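Local coordinates for protein oxidase (Sinorhizobium meliloti, PDB 4FFU) that is of uncertain function but belongs to the MaoC-like family, resembles NodN and may have monoamine oxidase activity, at residues I[90-95]-I[123-127]; I[141-147]-I[161-167]. One frame throughout, in Å; residues are numbered along the deposited sequence. Where two conformers were deposited one is given.

Contact 1: I[90-95]-I[123-127]; sequences IGVGLT and IRTRV
Thr125 turns its hydroxyl opposite its own carbonyl carbon (chi1 -58°), and that rotation carries OG1 to the helix, where it donates a hydrogen bond to Gly91 O at 2.7 Å. Ile123, two residues earlier on the same face of the strand, holds CG1 between its backbone N and carbonyl carbon (chi1 60°), which sets CD1 beside Ile90. The Thr125 hydroxyl comes in well off the line of the Gly91 carbonyl, with a C=O...OG1 angle of 117°, and lies tilted out of the carbonyl plane. Around this polar link the packing is mostly by methyl groups. Ile90 CG2 meets Ile123 CD1 at 4.0 Å, the two side chains crossing at about a right angle. Leu94 lays CD1 over the strand backbone, 3.8 Å from Ile123 O, and the same methyl sits near Thr125 OG1. At the other end Thr95 CG2 fits between two strand side chains, 3.6 Å from Val127 CG2 and 3.8 Å from Thr125 CG2. The Thr95 hydroxyl is turned back to its own chain and donates to Val92 O at 2.6 Å; since Thr95 N also bonds Val92 O, this carbonyl is gripped twice and the methyl is left facing the strand. A valine at Thr125 would probably leave Gly91 O without its hydroxyl partner, and the helix less firmly tied to the strand. Helix 84-93 lies against an antiparallel sheet of strand order 1-3-4-5-2, the hot-dog topology of MaoC-like proteins. Strand 122-134 runs between strands 39-46 and 141-151: Thr125 N reaches Thr42 OG1, while Arg40 bonds Thr95 O. Ile90 also packs on His58 of the second subunit, and Val92 packs on Thr85 of that subunit.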
loop_
_atom_site.group_PDB
_atom_site.type_symbol
_atom_site.label_atom_id
_atom_site.label_comp_id
_atom_site.label_asym_id
_atom_site.label_seq_id
_atom_site.Cartn_x
_atom_site.Cartn_y
_atom_site.Cartn_z
ATOM N N ILE I 90 -11.633 -5.606 -8.520
ATOM C CA ILE I 90 -12.369 -5.633 -7.256
ATOM C C ILE I 90 -13.645 -6.433 -7.399
ATOM O O ILE I 90 -14.004 -7.217 -6.495
ATOM C CB ILE I 90 -12.617 -4.218 -6.678
ATOM C CG1 ILE I 90 -11.265 -3.584 -6.296
ATOM C CG2 ILE I 90 -13.507 -4.260 -5.428
ATOM C CD1 ILE I 90 -11.415 -2.178 -5.743
ATOM N N GLY I 91 -14.348 -6.245 -8.512
ATOM C CA GLY I 91 -15.605 -6.998 -8.703
ATOM C C GLY I 91 -15.378 -8.506 -8.630
ATOM O O GLY I 91 -16.155 -9.211 -8.005
ATOM N N VAL I 92 -14.322 -8.990 -9.290
ATOM C CA VAL I 92 -13.903 -10.392 -9.244
ATOM C C VAL I 92 -13.383 -10.771 -7.858
ATOM O O VAL I 92 -13.709 -11.843 -7.321
ATOM C CB VAL I 92 -12.820 -10.678 -10.343
ATOM C CG1 VAL I 92 -12.138 -12.029 -10.111
ATOM C CG2 VAL I 92 -13.462 -10.591 -11.728
ATOM N N GLY I 93 -12.593 -9.880 -7.255
ATOM C CA GLY I 93 -12.038 -10.136 -5.932
ATOM C C GLY I 93 -13.108 -10.363 -4.880
ATOM O O GLY I 93 -12.914 -11.192 -3.998
ATOM N N LEU I 94 -14.223 -9.627 -4.969
ATOM C CA LEU I 94 -15.338 -9.812 -4.033
ATOM C C LEU I 94 -15.855 -11.249 -4.021
ATOM O O LEU I 94 -16.391 -11.710 -3.010
ATOM C CB LEU I 94 -16.497 -8.860 -4.362
ATOM C CG LEU I 94 -16.245 -7.409 -3.959
ATOM C CD1 LEU I 94 -17.305 -6.553 -4.639
ATOM C CD2 LEU I 94 -16.308 -7.272 -2.451
ATOM N N THR I 95 -15.704 -11.948 -5.149
ATOM C CA THR I 95 -16.156 -13.373 -5.259
ATOM C C THR I 95 -15.166 -14.411 -4.654
ATOM O O THR I 95 -15.463 -15.627 -4.614
ATOM C CB THR I 95 -16.442 -13.790 -6.724
ATOM O OG1 THR I 95 -15.205 -13.999 -7.433
ATOM C CG2 THR I 95 -17.273 -12.732 -7.452
ATOM N N ILE I 123 -20.243 -1.349 -4.421
ATOM C CA ILE I 123 -20.476 -2.444 -5.362
ATOM C C ILE I 123 -20.601 -3.819 -4.713
ATOM O O ILE I 123 -20.013 -4.075 -3.649
ATOM C CB ILE I 123 -19.434 -2.502 -6.517
ATOM C CG1 ILE I 123 -18.008 -2.704 -5.979
ATOM C CG2 ILE I 123 -19.560 -1.246 -7.364
ATOM C CD1 ILE I 123 -16.958 -3.105 -7.025
ATOM N N ARG I 124 -21.394 -4.678 -5.357
ATOM C CA ARG I 124 -21.517 -6.098 -4.997
ATOM C C ARG I 124 -21.460 -6.857 -6.296
ATOM O O ARG I 124 -21.740 -6.301 -7.362
ATOM C CB ARG I 124 -22.879 -6.381 -4.355
ATOM C CG ARG I 124 -23.098 -5.732 -3.001
ATOM C CD ARG I 124 -24.593 -5.593 -2.736
ATOM N NE ARG I 124 -25.179 -4.564 -3.606
ATOM C CZ ARG I 124 -26.473 -4.446 -3.912
ATOM N NH1 ARG I 124 -27.371 -5.306 -3.428
ATOM N NH2 ARG I 124 -26.869 -3.461 -4.717
ATOM N N THR I 125 -21.083 -8.128 -6.233
ATOM C CA THR I 125 -21.019 -8.925 -7.463
ATOM C C THR I 125 -22.013 -10.067 -7.394
ATOM O O THR I 125 -22.073 -10.784 -6.398
ATOM C CB THR I 125 -19.615 -9.470 -7.728
ATOM O OG1 THR I 125 -18.710 -8.352 -7.812
ATOM C CG2 THR I 125 -19.585 -10.229 -9.075
ATOM N N ARG I 126 -22.816 -10.196 -8.450
ATOM C CA ARG I 126 -23.726 -11.332 -8.575
ATOM C C ARG I 126 -23.096 -12.347 -9.514
ATOM O O ARG I 126 -22.628 -11.984 -10.603
ATOM C CB ARG I 126 -25.090 -10.879 -9.135
ATOM C CG ARG I 126 -26.126 -12.005 -9.186
ATOM C CD ARG I 126 -27.530 -11.440 -9.378
ATOM N NE ARG I 126 -27.562 -10.712 -10.642
ATOM C CZ ARG I 126 -28.215 -9.574 -10.840
ATOM N NH1 ARG I 126 -28.895 -9.020 -9.847
ATOM N NH2 ARG I 126 -28.170 -8.984 -12.033
ATOM N N VAL I 127 -23.072 -13.616 -9.108
ATOM C CA VAL I 127 -22.437 -14.636 -9.946
ATOM C C VAL I 127 -23.481 -15.696 -10.262
ATOM O O VAL I 127 -24.059 -16.248 -9.344
ATOM C CB VAL I 127 -21.222 -15.291 -9.252
ATOM C CG1 VAL I 127 -20.610 -16.336 -10.168
ATOM C CG2 VAL I 127 -20.162 -14.234 -8.926
#

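Contact 2: I[141-147]-I[161-167]; sequences AGRVVER and ADHILIV
Six backbone hydrogen bonds join the two strands, two each at Gly142 with Val167, Val144 with Leu165 and Glu146 with His163. They are short and nearly straight: Val167 N to Gly142 O measures 2.8 Å with 175° at the hydrogen. The non-hydrogen-bonded pairs between them bring CA-H groups toward carbonyl oxygens, as where Val145 CA comes within 3.3 Å of His163 O. Charge pairing is found at the non-hydrogen-bonded pair beyond Glu146 and His163. Arg147, bent at chi2 (107°), brings its guanidinium round to Asp162, and NH1 and OD1 form a salt bridge of 3.1 Å. The carboxylate oxygen lies near the guanidinium plane, at its edge, yet NH1 reaches OD1 from above the carboxylate plane. The other oxygen of Asp162, OD2, pairs with Arg110, so the carboxylate bridges two arginines. A water lies in the plane of the His163 ring at its edge, 2.8 Å from ND1; its approach to Glu146 OE1 is so short that this second link is doubtful. Carbon contacts fill in both faces of the hairpin. Val144 CG2 and Val167 CG2 touch at 3.6 Å. On the side of Val145, CG1 of that residue packs on Asp162 CB at 3.7 Å. The Leu165 CD1 methyl packs instead against the carboxylate of Glu146, 3.7 Å from its CD. The other Leu165 methyl, CD2, lies over one face of the His163 ring, offset toward its rim. The two strands form the beta hairpin 141-151 and 157-168 within the antiparallel sheet. Strand 122-134 continues the sheet beyond 141-147, with Val127 and Ile129 against Glu146. Strand 103-113 lies beyond 161-167, where Tyr108 stacks on His163 and Ser105 bonds its NE2.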
loop_
_atom_site.group_PDB
_atom_site.type_symbol
_atom_site.label_atom_id
_atom_site.label_comp_id
_atom_site.label_asym_id
_atom_site.label_seq_id
_atom_site.Cartn_x
_atom_site.Cartn_y
_atom_site.Cartn_z
ATOM N N ALA I 141 -12.467 -33.165 -18.051
ATOM C CA ALA I 141 -12.906 -31.850 -17.576
ATOM C C ALA I 141 -14.114 -31.377 -18.368
ATOM O O ALA I 141 -14.395 -31.895 -19.449
ATOM C CB ALA I 141 -11.776 -30.823 -17.678
ATOM N N GLY I 142 -14.816 -30.389 -17.814
ATOM C CA GLY I 142 -15.873 -29.682 -18.539
ATOM C C GLY I 142 -15.665 -28.185 -18.411
ATOM O O GLY I 142 -14.899 -27.744 -17.575
ATOM N N ARG I 143 -16.365 -27.422 -19.248
ATOM C CA ARG I 143 -16.333 -25.960 -19.231
ATOM C C ARG I 143 -17.586 -25.406 -18.550
ATOM O O ARG I 143 -18.718 -25.796 -18.897
ATOM C CB ARG I 143 -16.213 -25.430 -20.673
ATOM C CG ARG I 143 -16.203 -23.910 -20.820
ATOM C CD ARG I 143 -16.201 -23.476 -22.282
ATOM N NE ARG I 143 -17.226 -22.467 -22.573
ATOM C CZ ARG I 143 -16.992 -21.328 -23.219
ATOM N NH1 ARG I 143 -15.772 -21.060 -23.668
ATOM N NH2 ARG I 143 -17.976 -20.462 -23.436
ATOM N N VAL I 144 -17.394 -24.512 -17.582
ATOM C CA VAL I 144 -18.526 -23.845 -16.922
ATOM C C VAL I 144 -18.373 -22.332 -17.112
ATOM O O VAL I 144 -17.307 -21.778 -16.850
ATOM C CB VAL I 144 -18.583 -24.176 -15.414
ATOM C CG1 VAL I 144 -19.754 -23.465 -14.743
ATOM C CG2 VAL I 144 -18.675 -25.684 -15.193
ATOM N N VAL I 145 -19.429 -21.675 -17.590
ATOM C CA VAL I 145 -19.421 -20.211 -17.675
ATOM C C VAL I 145 -20.164 -19.629 -16.471
ATOM O O VAL I 145 -21.343 -19.929 -16.253
ATOM C CB VAL I 145 -20.065 -19.707 -18.965
ATOM C CG1 VAL I 145 -20.161 -18.173 -18.955
ATOM C CG2 VAL I 145 -19.304 -20.233 -20.183
ATOM N N GLU I 146 -19.466 -18.801 -15.700
ATOM C CA GLU I 146 -20.084 -18.005 -14.633
ATOM C C GLU I 146 -20.246 -16.547 -15.090
ATOM O O GLU I 146 -19.261 -15.828 -15.304
ATOM C CB GLU I 146 -19.219 -18.040 -13.377
ATOM C CG GLU I 146 -19.075 -19.424 -12.769
ATOM C CD GLU I 146 -18.527 -19.388 -11.357
ATOM O OE1 GLU I 146 -17.617 -18.582 -11.069
ATOM O OE2 GLU I 146 -19.005 -20.194 -10.539
ATOM N N ARG I 147 -21.491 -16.109 -15.213
ATOM C CA ARG I 147 -21.783 -14.733 -15.558
ATOM C C ARG I 147 -21.563 -13.881 -14.317
ATOM O O ARG I 147 -22.170 -14.158 -13.273
ATOM C CB ARG I 147 -23.227 -14.610 -16.035
ATOM C CG ARG I 147 -23.642 -13.171 -16.313
ATOM C CD ARG I 147 -23.762 -12.935 -17.806
ATOM N NE ARG I 147 -24.255 -11.590 -18.137
ATOM C CZ ARG I 147 -23.572 -10.703 -18.863
ATOM N NH1 ARG I 147 -22.361 -11.013 -19.335
ATOM N NH2 ARG I 147 -24.113 -9.512 -19.131
ATOM N N ALA I 161 -19.234 -9.618 -17.167
ATOM C CA ALA I 161 -18.246 -10.451 -17.851
ATOM C C ALA I 161 -18.645 -11.900 -17.674
ATOM O O ALA I 161 -19.217 -12.250 -16.647
ATOM C CB ALA I 161 -16.866 -10.240 -17.258
ATOM N N ASP I 162 -18.293 -12.736 -18.649
ATOM C CA ASP I 162 -18.501 -14.182 -18.556
ATOM C C ASP I 162 -17.204 -14.883 -18.197
ATOM O O ASP I 162 -16.254 -14.891 -18.990
ATOM C CB ASP I 162 -19.025 -14.729 -19.890
ATOM C CG ASP I 162 -20.414 -14.219 -20.228
ATOM O OD1 ASP I 162 -21.143 -13.813 -19.303
ATOM O OD2 ASP I 162 -20.755 -14.196 -21.439
ATOM N N HIS I 163 -17.141 -15.442 -16.993
ATOM C CA HIS I 163 -15.927 -16.105 -16.515
ATOM C C HIS I 163 -15.956 -17.567 -16.953
ATOM O O HIS I 163 -16.915 -18.302 -16.664
ATOM C CB HIS I 163 -15.848 -15.991 -14.995
ATOM C CG HIS I 163 -14.558 -16.464 -14.414
ATOM N ND1 HIS I 163 -14.409 -16.723 -13.070
ATOM C CD2 HIS I 163 -13.348 -16.689 -14.980
ATOM C CE1 HIS I 163 -13.161 -17.095 -12.832
ATOM N NE2 HIS I 163 -12.498 -17.082 -13.975
ATOM N N ILE I 164 -14.916 -17.972 -17.673
ATOM C CA ILE I 164 -14.812 -19.323 -18.168
ATOM C C ILE I 164 -13.931 -20.156 -17.245
ATOM O O ILE I 164 -12.735 -19.865 -17.057
ATOM C CB ILE I 164 -14.220 -19.390 -19.601
ATOM C CG1 ILE I 164 -15.040 -18.534 -20.569
ATOM C CG2 ILE I 164 -14.179 -20.838 -20.070
ATOM C CD1 ILE I 164 -14.277 -18.188 -21.830
ATOM N N LEU I 165 -14.524 -21.210 -16.707
ATOM C CA LEU I 165 -13.835 -22.140 -15.829
ATOM C C LEU I 165 -13.671 -23.493 -16.496
ATOM O O LEU I 165 -14.582 -23.977 -17.183
ATOM C CB LEU I 165 -14.665 -22.346 -14.548
ATOM C CG LEU I 165 -14.947 -21.141 -13.673
ATOM C CD1 LEU I 165 -15.812 -21.579 -12.491
ATOM C CD2 LEU I 165 -13.608 -20.541 -13.213
ATOM N N ILE I 166 -12.502 -24.102 -16.317
ATOM C CA ILE I 166 -12.300 -25.492 -16.729
ATOM C C ILE I 166 -12.367 -26.311 -15.440
ATOM O O ILE I 166 -11.510 -26.152 -14.548
ATOM C CB ILE I 166 -10.951 -25.697 -17.446
ATOM C CG1 ILE I 166 -10.920 -24.896 -18.754
ATOM C CG2 ILE I 166 -10.680 -27.186 -17.721
ATOM C CD1 ILE I 166 -9.608 -25.016 -19.497
ATOM N N VAL I 167 -13.398 -27.148 -15.329
ATOM C CA VAL I 167 -13.715 -27.819 -14.069
ATOM C C VAL I 167 -13.522 -29.334 -14.218
ATOM O O VAL I 167 -14.058 -29.943 -15.135
ATOM C CB VAL I 167 -15.156 -27.519 -13.597
ATOM C CG1 VAL I 167 -15.387 -28.105 -12.203
ATOM C CG2 VAL I 167 -15.422 -26.008 -13.600
HETATM O O HOH W 1 -16.691 -16.373 -11.538
#

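Contact 1 and contact 2 are centred about 16 Å apart and share one antiparallel sheet. They come in series along the chain: helix 84-93 and strand 122-134 make contact 1, and strands 141-151 and 157-168, later in the sequence, make the hairpin of contact 2. Strands 122-134 and 141-151 are neighbours in the sheet, and there the two contacts meet, Val127 CG1 lying 3.8 Å from Glu146 OE1. Contact 1 sets the helix against the sheet near the centre of the subunit; contact 2 pairs strands farther out. Contact 1 joins the helix to the sheet of the hot-dog fold, and contact 2 joins two strands within that sheet.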